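Local structure of glucose-6-phosphate isomerase (Thermus thermophilus, 1ZZG) at residues Val66-Ile74 / Gly92-His100; Leu22-Lys33 / Trp383-Glu393. The protein probably catalyses the reversible isomerisation of glucose 6-phosphate to fructose 6-phosphate, a step shared by glycolysis and gluconeogenesis. All coordinates share one frame; numbering follows the deposited sequence.

Contact 1. Residues Val66-Ile74 / Gly92-His100; sequences VEDFVLIGI and GVRFHYLDH
Arg-94 reaches across from the outermost strand of a five-stranded parallel sheet to Asp-68 on the neighbouring strand. Its aliphatic part starts close to the acid, with CB 3.4 Å from Asp-68 OD1, and CG and CD pass alongside the same oxygen. A bend at chi3 (-70°) then turns the guanidinium back onto the carboxylate. Arg-94 NE meets Asp-68 OD1 at 2.8 Å and Arg-94 NH2 meets Asp-68 OD2 at 2.7 Å, a side-on, two-nitrogen salt bridge whose planes are 48° apart. At the tip, Arg-94 NH2 also makes a weak bond to Glu-67 OE1 (3.3 Å); that carboxylate is paired more firmly with Lys-117. His-96 takes the anti side of Asp-68 OD1, with NE2 2.8 Å away in a nearly straight bond (176°), ring and carboxylate being almost coplanar.

Beneath this cluster the backbones pair in regular parallel fashion, as in Leu-71 N to His-96 O at 2.8 Å. Phe-69, Leu-71, Phe-95 and Tyr-97 share the other face, where Phe-95 CE1 lies 3.4 Å from Phe-69 CG and helix 193-201 packs over both phenylalanines. The strands belong to a beta-alpha-beta crossover through helix 79-88, part of the SIS-type fold of the family. Past the strand ends, the acid of Asp-99 is bound by Lys-82 and by Lys-290 of the second subunit.

Gripped by three N-H donors, the buried carboxylate of Asp-68 probably stays ionised, and its charge would tend to favour a protonated His-96 ring.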
# COMPACT_ATOMS: atom_id res chain seq x y z
N VAL A 66 -27.50 8.58 -3.52
CA VAL A 66 -26.04 8.62 -3.52
C VAL A 66 -25.38 7.59 -4.45
O VAL A 66 -25.62 6.39 -4.33
CB VAL A 66 -25.46 8.43 -2.10
CG1 VAL A 66 -23.94 8.35 -2.15
CG2 VAL A 66 -25.90 9.58 -1.20
N GLU A 67 -24.55 8.09 -5.36
CA GLU A 67 -23.82 7.23 -6.30
C GLU A 67 -22.32 7.38 -6.02
O GLU A 67 -21.53 6.51 -6.36
CB GLU A 67 -24.10 7.63 -7.75
CG GLU A 67 -25.40 7.06 -8.31
CD GLU A 67 -25.57 7.37 -9.79
OE1 GLU A 67 -24.58 7.23 -10.55
OE2 GLU A 67 -26.69 7.74 -10.20
N ASP A 68 -21.95 8.50 -5.41
CA ASP A 68 -20.56 8.76 -5.07
C ASP A 68 -20.47 9.21 -3.61
O ASP A 68 -21.15 10.14 -3.19
CB ASP A 68 -19.98 9.83 -6.00
CG ASP A 68 -19.82 9.32 -7.43
OD1 ASP A 68 -18.76 8.74 -7.75
OD2 ASP A 68 -20.76 9.49 -8.23
N PHE A 69 -19.63 8.52 -2.85
CA PHE A 69 -19.43 8.81 -1.43
C PHE A 69 -18.01 9.35 -1.25
O PHE A 69 -17.04 8.60 -1.42
CB PHE A 69 -19.60 7.52 -0.62
CG PHE A 69 -19.66 7.73 0.86
CD1 PHE A 69 -20.87 7.66 1.54
CD2 PHE A 69 -18.50 7.96 1.59
CE1 PHE A 69 -20.93 7.82 2.92
CE2 PHE A 69 -18.54 8.12 2.98
CZ PHE A 69 -19.76 8.05 3.64
N VAL A 70 -17.88 10.63 -0.93
CA VAL A 70 -16.56 11.23 -0.74
C VAL A 70 -16.24 11.31 0.76
O VAL A 70 -16.83 12.11 1.49
CB VAL A 70 -16.49 12.67 -1.34
CG1 VAL A 70 -15.14 13.30 -1.02
CG2 VAL A 70 -16.71 12.61 -2.86
N LEU A 71 -15.32 10.47 1.21
CA LEU A 71 -14.95 10.48 2.62
C LEU A 71 -13.73 11.37 2.83
O LEU A 71 -12.64 11.05 2.38
CB LEU A 71 -14.66 9.06 3.12
CG LEU A 71 -14.70 8.81 4.63
CD1 LEU A 71 -14.52 7.31 4.89
CD2 LEU A 71 -13.62 9.62 5.36
N ILE A 72 -13.93 12.50 3.50
CA ILE A 72 -12.83 13.41 3.78
C ILE A 72 -12.34 13.06 5.18
O ILE A 72 -12.98 13.41 6.18
CB ILE A 72 -13.26 14.89 3.73
CG1 ILE A 72 -13.96 15.19 2.39
CG2 ILE A 72 -12.04 15.79 3.91
CD1 ILE A 72 -14.32 16.67 2.16
N GLY A 73 -11.22 12.35 5.24
CA GLY A 73 -10.69 11.95 6.53
C GLY A 73 -9.32 11.34 6.34
O GLY A 73 -8.96 10.92 5.24
N ILE A 74 -8.56 11.25 7.43
CA ILE A 74 -7.21 10.73 7.32
C ILE A 74 -6.83 9.87 8.52
O ILE A 74 -7.40 10.01 9.60
CB ILE A 74 -6.24 11.91 7.14
CG1 ILE A 74 -4.90 11.43 6.56
CG2 ILE A 74 -6.03 12.63 8.46
CD1 ILE A 74 -4.03 12.58 6.09
N GLY A 92 -22.08 -0.90 -5.37
CA GLY A 92 -21.57 -0.28 -6.57
C GLY A 92 -21.38 1.21 -6.39
O GLY A 92 -20.93 1.90 -7.30
N VAL A 93 -21.75 1.73 -5.22
CA VAL A 93 -21.54 3.15 -4.94
C VAL A 93 -20.03 3.36 -5.06
O VAL A 93 -19.25 2.52 -4.61
CB VAL A 93 -22.01 3.53 -3.52
CG1 VAL A 93 -21.50 4.93 -3.15
CG2 VAL A 93 -23.52 3.50 -3.45
N ARG A 94 -19.62 4.46 -5.67
CA ARG A 94 -18.20 4.75 -5.85
C ARG A 94 -17.67 5.57 -4.69
O ARG A 94 -18.21 6.63 -4.37
CB ARG A 94 -17.99 5.52 -7.16
CG ARG A 94 -18.41 4.77 -8.42
CD ARG A 94 -18.27 5.67 -9.65
NE ARG A 94 -19.25 6.75 -9.66
CZ ARG A 94 -20.47 6.66 -10.20
NH1 ARG A 94 -20.86 5.53 -10.78
NH2 ARG A 94 -21.30 7.69 -10.15
N PHE A 95 -16.61 5.08 -4.05
CA PHE A 95 -16.02 5.78 -2.92
C PHE A 95 -14.75 6.52 -3.31
O PHE A 95 -13.93 6.03 -4.09
CB PHE A 95 -15.75 4.79 -1.78
CG PHE A 95 -16.98 4.34 -1.06
CD1 PHE A 95 -17.37 4.95 0.13
CD2 PHE A 95 -17.79 3.33 -1.59
CE1 PHE A 95 -18.54 4.57 0.79
CE2 PHE A 95 -18.96 2.93 -0.93
CZ PHE A 95 -19.34 3.56 0.25
N HIS A 96 -14.61 7.73 -2.76
CA HIS A 96 -13.46 8.59 -3.04
C HIS A 96 -12.93 9.04 -1.68
O HIS A 96 -13.68 9.56 -0.86
CB HIS A 96 -13.92 9.79 -3.86
CG HIS A 96 -14.74 9.41 -5.06
ND1 HIS A 96 -14.19 8.87 -6.20
CD2 HIS A 96 -16.08 9.45 -5.26
CE1 HIS A 96 -15.15 8.58 -7.05
NE2 HIS A 96 -16.31 8.92 -6.51
N TYR A 97 -11.64 8.83 -1.45
CA TYR A 97 -11.05 9.16 -0.17
C TYR A 97 -10.10 10.34 -0.18
O TYR A 97 -9.05 10.31 -0.83
CB TYR A 97 -10.31 7.92 0.37
CG TYR A 97 -11.22 6.72 0.57
CD1 TYR A 97 -11.87 6.51 1.79
CD2 TYR A 97 -11.46 5.82 -0.47
CE1 TYR A 97 -12.74 5.44 1.96
CE2 TYR A 97 -12.34 4.74 -0.30
CZ TYR A 97 -12.98 4.56 0.92
OH TYR A 97 -13.85 3.51 1.11
N LEU A 98 -10.48 11.40 0.52
CA LEU A 98 -9.63 12.58 0.62
C LEU A 98 -8.81 12.42 1.89
O LEU A 98 -9.14 12.98 2.95
CB LEU A 98 -10.45 13.86 0.67
CG LEU A 98 -10.29 14.75 -0.57
CD1 LEU A 98 -11.06 14.11 -1.74
CD2 LEU A 98 -10.82 16.16 -0.29
N ASP A 99 -7.75 11.62 1.78
CA ASP A 99 -6.83 11.34 2.88
C ASP A 99 -5.49 11.96 2.49
O ASP A 99 -4.42 11.41 2.75
CB ASP A 99 -6.68 9.83 3.06
CG ASP A 99 -6.21 9.13 1.79
OD1 ASP A 99 -6.28 9.76 0.71
OD2 ASP A 99 -5.78 7.96 1.86
N HIS A 100 -5.57 13.12 1.85
CA HIS A 100 -4.39 13.83 1.39
C HIS A 100 -4.83 15.24 1.00
O HIS A 100 -6.02 15.55 1.01
CB HIS A 100 -3.84 13.12 0.15
CG HIS A 100 -4.74 13.22 -1.03
ND1 HIS A 100 -4.75 14.32 -1.86
CD2 HIS A 100 -5.73 12.41 -1.47
CE1 HIS A 100 -5.70 14.18 -2.77
NE2 HIS A 100 -6.32 13.03 -2.55

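Contact 2. Residues Leu22-Lys33 / Trp383-Glu393; sequences LLEEARRRLLAK and WQTAFLGELWE
Leu-30 pushes its side chain into helix 383-391 from helix 22-32, and the apolar contacts spread out from it. With CG swung to the far side from its own backbone N (chi1 177°), the CD2 methyl of Leu-30 comes within 3.6 Å of Ala-386 CB and 3.7 Å of Trp-383 CZ3. Leu-31 CD2 approaches the same indole at its edge. Arg-27 contributes its aliphatic stem, which runs alongside Phe-387 with CB 3.7 Å from CE1, while its guanidinium turns off to Glu-24 and to the carbonyls of Ala-220 and Ala-222. Toward the N-terminal end of segment 22-33, Leu-391 packs its methyls against the first turns: its CD2 rests 3.7 Å from Ala-26 CB and also meets Leu-22, and CD1 meets Leu-23.

Leu-30 thus acts as a knob in a hole formed by Trp-383, Ala-386, Phe-387 and Glu-390, at a steep crossing of 103° with segment axes 8.5 Å apart. The small side chain of Ala-26 is consistent with this closeness, and a Schellman motif at Glu-393 ends the second helix just beyond.

The polar contacts centre on Glu-390, whose chain bends at chi2 (-53°) with CG lying against Ala-26 O. The extended Lys-33 comes from the opposite direction, and its NZ forms a salt bridge with Glu-390 OE2 at 2.7 Å, on the syn lone pair. With an alanine in place of Glu-390, the Lys-33 ammonium would probably be left without its mate and a gap would open beside Leu-30.

One water donates to both OE1 and the backbone O of Glu-390 and accepts from Arg-29 NH1, 2.8 Å away; a second donates to OE1 and takes a weak bond from Lys-33. Arg-29 NE meanwhile bonds Glu-25, which Arg-28 also grips with two nitrogens.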
# COMPACT_ATOMS: atom_id res chain seq x y z
N LEU A 22 2.23 -14.24 33.01
CA LEU A 22 2.55 -12.93 32.44
C LEU A 22 1.39 -12.44 31.57
O LEU A 22 1.00 -11.27 31.64
CB LEU A 22 3.82 -13.01 31.58
CG LEU A 22 4.32 -11.67 31.04
CD1 LEU A 22 4.98 -10.90 32.17
CD2 LEU A 22 5.30 -11.87 29.91
N LEU A 23 0.86 -13.33 30.74
CA LEU A 23 -0.25 -12.99 29.86
C LEU A 23 -1.52 -12.70 30.67
O LEU A 23 -2.25 -11.75 30.37
CB LEU A 23 -0.50 -14.13 28.86
CG LEU A 23 0.61 -14.43 27.84
CD1 LEU A 23 0.28 -15.69 27.07
CD2 LEU A 23 0.77 -13.25 26.89
N GLU A 24 -1.78 -13.51 31.70
CA GLU A 24 -2.96 -13.33 32.54
C GLU A 24 -2.93 -11.96 33.21
O GLU A 24 -3.96 -11.28 33.31
CB GLU A 24 -3.03 -14.41 33.62
CG GLU A 24 -3.15 -15.84 33.11
CD GLU A 24 -4.50 -16.16 32.51
OE1 GLU A 24 -5.41 -15.29 32.56
OE2 GLU A 24 -4.65 -17.28 31.99
N GLU A 25 -1.75 -11.55 33.68
CA GLU A 25 -1.59 -10.26 34.35
C GLU A 25 -1.76 -9.11 33.35
O GLU A 25 -2.35 -8.08 33.67
CB GLU A 25 -0.22 -10.20 35.03
CG GLU A 25 0.14 -8.86 35.66
CD GLU A 25 -0.89 -8.37 36.66
OE1 GLU A 25 -1.74 -9.18 37.09
OE2 GLU A 25 -0.84 -7.17 37.02
N ALA A 26 -1.25 -9.29 32.13
CA ALA A 26 -1.38 -8.26 31.11
C ALA A 26 -2.87 -8.03 30.86
O ALA A 26 -3.33 -6.88 30.80
CB ALA A 26 -0.68 -8.69 29.82
N ARG A 27 -3.63 -9.12 30.74
CA ARG A 27 -5.07 -9.01 30.51
C ARG A 27 -5.79 -8.35 31.70
O ARG A 27 -6.64 -7.48 31.51
CB ARG A 27 -5.68 -10.40 30.24
CG ARG A 27 -7.21 -10.40 30.24
CD ARG A 27 -7.80 -11.64 29.55
NE ARG A 27 -7.50 -12.89 30.25
CZ ARG A 27 -7.88 -14.09 29.82
NH1 ARG A 27 -8.57 -14.21 28.69
NH2 ARG A 27 -7.57 -15.18 30.52
N ARG A 28 -5.44 -8.76 32.92
CA ARG A 28 -6.06 -8.18 34.11
C ARG A 28 -5.81 -6.67 34.15
O ARG A 28 -6.73 -5.88 34.39
CB ARG A 28 -5.47 -8.83 35.38
CG ARG A 28 -6.17 -8.41 36.68
CD ARG A 28 -5.26 -8.60 37.90
NE ARG A 28 -4.10 -7.71 37.83
CZ ARG A 28 -4.15 -6.38 37.95
NH1 ARG A 28 -5.31 -5.77 38.16
NH2 ARG A 28 -3.05 -5.67 37.83
N ARG A 29 -4.57 -6.26 33.91
CA ARG A 29 -4.23 -4.84 33.92
C ARG A 29 -5.07 -4.05 32.93
O ARG A 29 -5.50 -2.93 33.23
CB ARG A 29 -2.75 -4.64 33.59
CG ARG A 29 -1.79 -5.09 34.67
CD ARG A 29 -0.36 -4.72 34.32
NE ARG A 29 0.56 -5.13 35.38
CZ ARG A 29 1.84 -4.78 35.44
NH1 ARG A 29 2.37 -4.00 34.50
NH2 ARG A 29 2.60 -5.20 36.45
N LEU A 30 -5.30 -4.62 31.76
CA LEU A 30 -6.09 -3.95 30.74
C LEU A 30 -7.55 -3.83 31.16
O LEU A 30 -8.14 -2.74 31.10
CB LEU A 30 -6.00 -4.71 29.41
CG LEU A 30 -6.85 -4.15 28.25
CD1 LEU A 30 -6.34 -2.77 27.84
CD2 LEU A 30 -6.79 -5.11 27.07
N LEU A 31 -8.13 -4.94 31.60
CA LEU A 31 -9.53 -4.94 32.03
C LEU A 31 -9.78 -4.07 33.26
O LEU A 31 -10.87 -3.51 33.42
CB LEU A 31 -10.01 -6.38 32.28
CG LEU A 31 -10.06 -7.31 31.06
CD1 LEU A 31 -10.52 -8.69 31.47
CD2 LEU A 31 -11.00 -6.73 30.01
N ALA A 32 -8.77 -3.95 34.13
CA ALA A 32 -8.92 -3.13 35.33
C ALA A 32 -9.07 -1.66 34.95
O ALA A 32 -9.64 -0.88 35.71
CB ALA A 32 -7.70 -3.30 36.25
N LYS A 33 -8.57 -1.29 33.78
CA LYS A 33 -8.64 0.10 33.32
C LYS A 33 -10.00 0.53 32.78
O LYS A 33 -10.23 1.72 32.58
CB LYS A 33 -7.57 0.35 32.25
CG LYS A 33 -6.14 0.30 32.76
CD LYS A 33 -5.15 0.45 31.61
CE LYS A 33 -3.72 0.46 32.13
NZ LYS A 33 -2.72 0.59 31.04
N TRP A 383 -7.37 -6.19 20.21
CA TRP A 383 -7.12 -6.78 21.53
C TRP A 383 -5.65 -7.14 21.64
O TRP A 383 -5.00 -6.86 22.65
CB TRP A 383 -7.96 -8.04 21.74
CG TRP A 383 -9.34 -7.78 22.23
CD1 TRP A 383 -10.49 -7.80 21.49
CD2 TRP A 383 -9.73 -7.48 23.58
NE1 TRP A 383 -11.58 -7.54 22.30
CE2 TRP A 383 -11.13 -7.34 23.59
CE3 TRP A 383 -9.02 -7.33 24.78
CZ2 TRP A 383 -11.85 -7.05 24.75
CZ3 TRP A 383 -9.74 -7.04 25.95
CH2 TRP A 383 -11.14 -6.90 25.92
N GLN A 384 -5.13 -7.79 20.60
CA GLN A 384 -3.72 -8.18 20.56
C GLN A 384 -2.87 -6.96 20.88
O GLN A 384 -1.98 -7.02 21.71
CB GLN A 384 -3.36 -8.70 19.17
CG GLN A 384 -1.87 -8.76 18.89
CD GLN A 384 -1.58 -9.21 17.48
OE1 GLN A 384 -1.87 -10.34 17.10
NE2 GLN A 384 -1.01 -8.31 16.67
N THR A 385 -3.18 -5.86 20.20
CA THR A 385 -2.44 -4.62 20.39
C THR A 385 -2.58 -4.05 21.80
O THR A 385 -1.60 -3.61 22.40
CB THR A 385 -2.90 -3.57 19.35
OG1 THR A 385 -2.71 -4.10 18.03
CG2 THR A 385 -2.10 -2.29 19.51
N ALA A 386 -3.80 -4.07 22.34
CA ALA A 386 -4.01 -3.56 23.70
C ALA A 386 -3.24 -4.42 24.71
O ALA A 386 -2.63 -3.90 25.64
CB ALA A 386 -5.51 -3.53 24.04
N PHE A 387 -3.28 -5.74 24.54
CA PHE A 387 -2.54 -6.63 25.44
C PHE A 387 -1.05 -6.31 25.38
O PHE A 387 -0.36 -6.27 26.41
CB PHE A 387 -2.77 -8.11 25.09
CG PHE A 387 -4.16 -8.63 25.43
CD1 PHE A 387 -4.77 -8.29 26.63
CD2 PHE A 387 -4.83 -9.48 24.55
CE1 PHE A 387 -6.03 -8.80 26.97
CE2 PHE A 387 -6.09 -10.00 24.87
CZ PHE A 387 -6.69 -9.66 26.09
N LEU A 388 -0.54 -6.11 24.17
CA LEU A 388 0.87 -5.77 23.99
C LEU A 388 1.21 -4.45 24.67
O LEU A 388 2.34 -4.24 25.12
CB LEU A 388 1.22 -5.70 22.50
CG LEU A 388 1.43 -7.07 21.85
CD1 LEU A 388 1.56 -6.94 20.33
CD2 LEU A 388 2.67 -7.70 22.46
N GLY A 389 0.23 -3.55 24.75
CA GLY A 389 0.48 -2.28 25.41
C GLY A 389 0.85 -2.53 26.87
O GLY A 389 1.69 -1.82 27.44
N GLU A 390 0.24 -3.54 27.47
CA GLU A 390 0.52 -3.89 28.86
C GLU A 390 1.85 -4.64 28.96
O GLU A 390 2.66 -4.35 29.84
CB GLU A 390 -0.61 -4.76 29.43
CG GLU A 390 -1.97 -4.08 29.52
CD GLU A 390 -1.92 -2.74 30.25
OE1 GLU A 390 -1.01 -2.55 31.08
OE2 GLU A 390 -2.81 -1.90 30.00
N LEU A 391 2.06 -5.60 28.07
CA LEU A 391 3.29 -6.39 28.08
C LEU A 391 4.53 -5.53 27.87
O LEU A 391 5.59 -5.82 28.42
CB LEU A 391 3.24 -7.48 27.02
CG LEU A 391 2.23 -8.62 27.24
CD1 LEU A 391 2.14 -9.46 25.98
CD2 LEU A 391 2.66 -9.47 28.43
N TRP A 392 4.40 -4.46 27.08
CA TRP A 392 5.54 -3.59 26.82
C TRP A 392 5.54 -2.32 27.67
O TRP A 392 6.39 -1.45 27.50
CB TRP A 392 5.60 -3.22 25.33
CG TRP A 392 5.85 -4.39 24.42
CD1 TRP A 392 6.08 -5.68 24.80
CD2 TRP A 392 5.86 -4.38 22.99
NE1 TRP A 392 6.22 -6.48 23.69
CE2 TRP A 392 6.09 -5.71 22.57
CE3 TRP A 392 5.69 -3.39 22.02
CZ2 TRP A 392 6.15 -6.07 21.21
CZ3 TRP A 392 5.75 -3.74 20.67
CH2 TRP A 392 5.97 -5.08 20.28
N GLU A 393 4.58 -2.24 28.59
CA GLU A 393 4.48 -1.10 29.50
C GLU A 393 4.45 0.26 28.83
O GLU A 393 5.20 1.17 29.19
CB GLU A 393 5.63 -1.15 30.51
CG GLU A 393 5.71 -2.47 31.25
CD GLU A 393 6.73 -2.45 32.37
OE1 GLU A 393 7.89 -2.05 32.12
OE2 GLU A 393 6.37 -2.85 33.49
O HOH W 1 1.54 -2.96 32.02
O HOH W 2 0.35 0.05 30.11

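Overall arrangement
Read from the N terminus, the chain forms helix 20-32 early, after a short strand and a helix, and its partner in contact 2 arrives some 350 residues later. Within that long loop, contact 1 closes a much shorter one: strand 68-72, helix 79-88 and strand 94-98 follow in direct succession. The loops are therefore nested and do not cross. Contact 1 builds the margin of the five-stranded parallel sheet, whereas contact 2 lays an N-terminal helix across the end of helix 371-391, which follows strand 360-366 of the six-stranded mixed sheet. The two lie on opposite sides of the chain's centre, their own centres 36 Å apart and their nearest atoms about 17 Å apart.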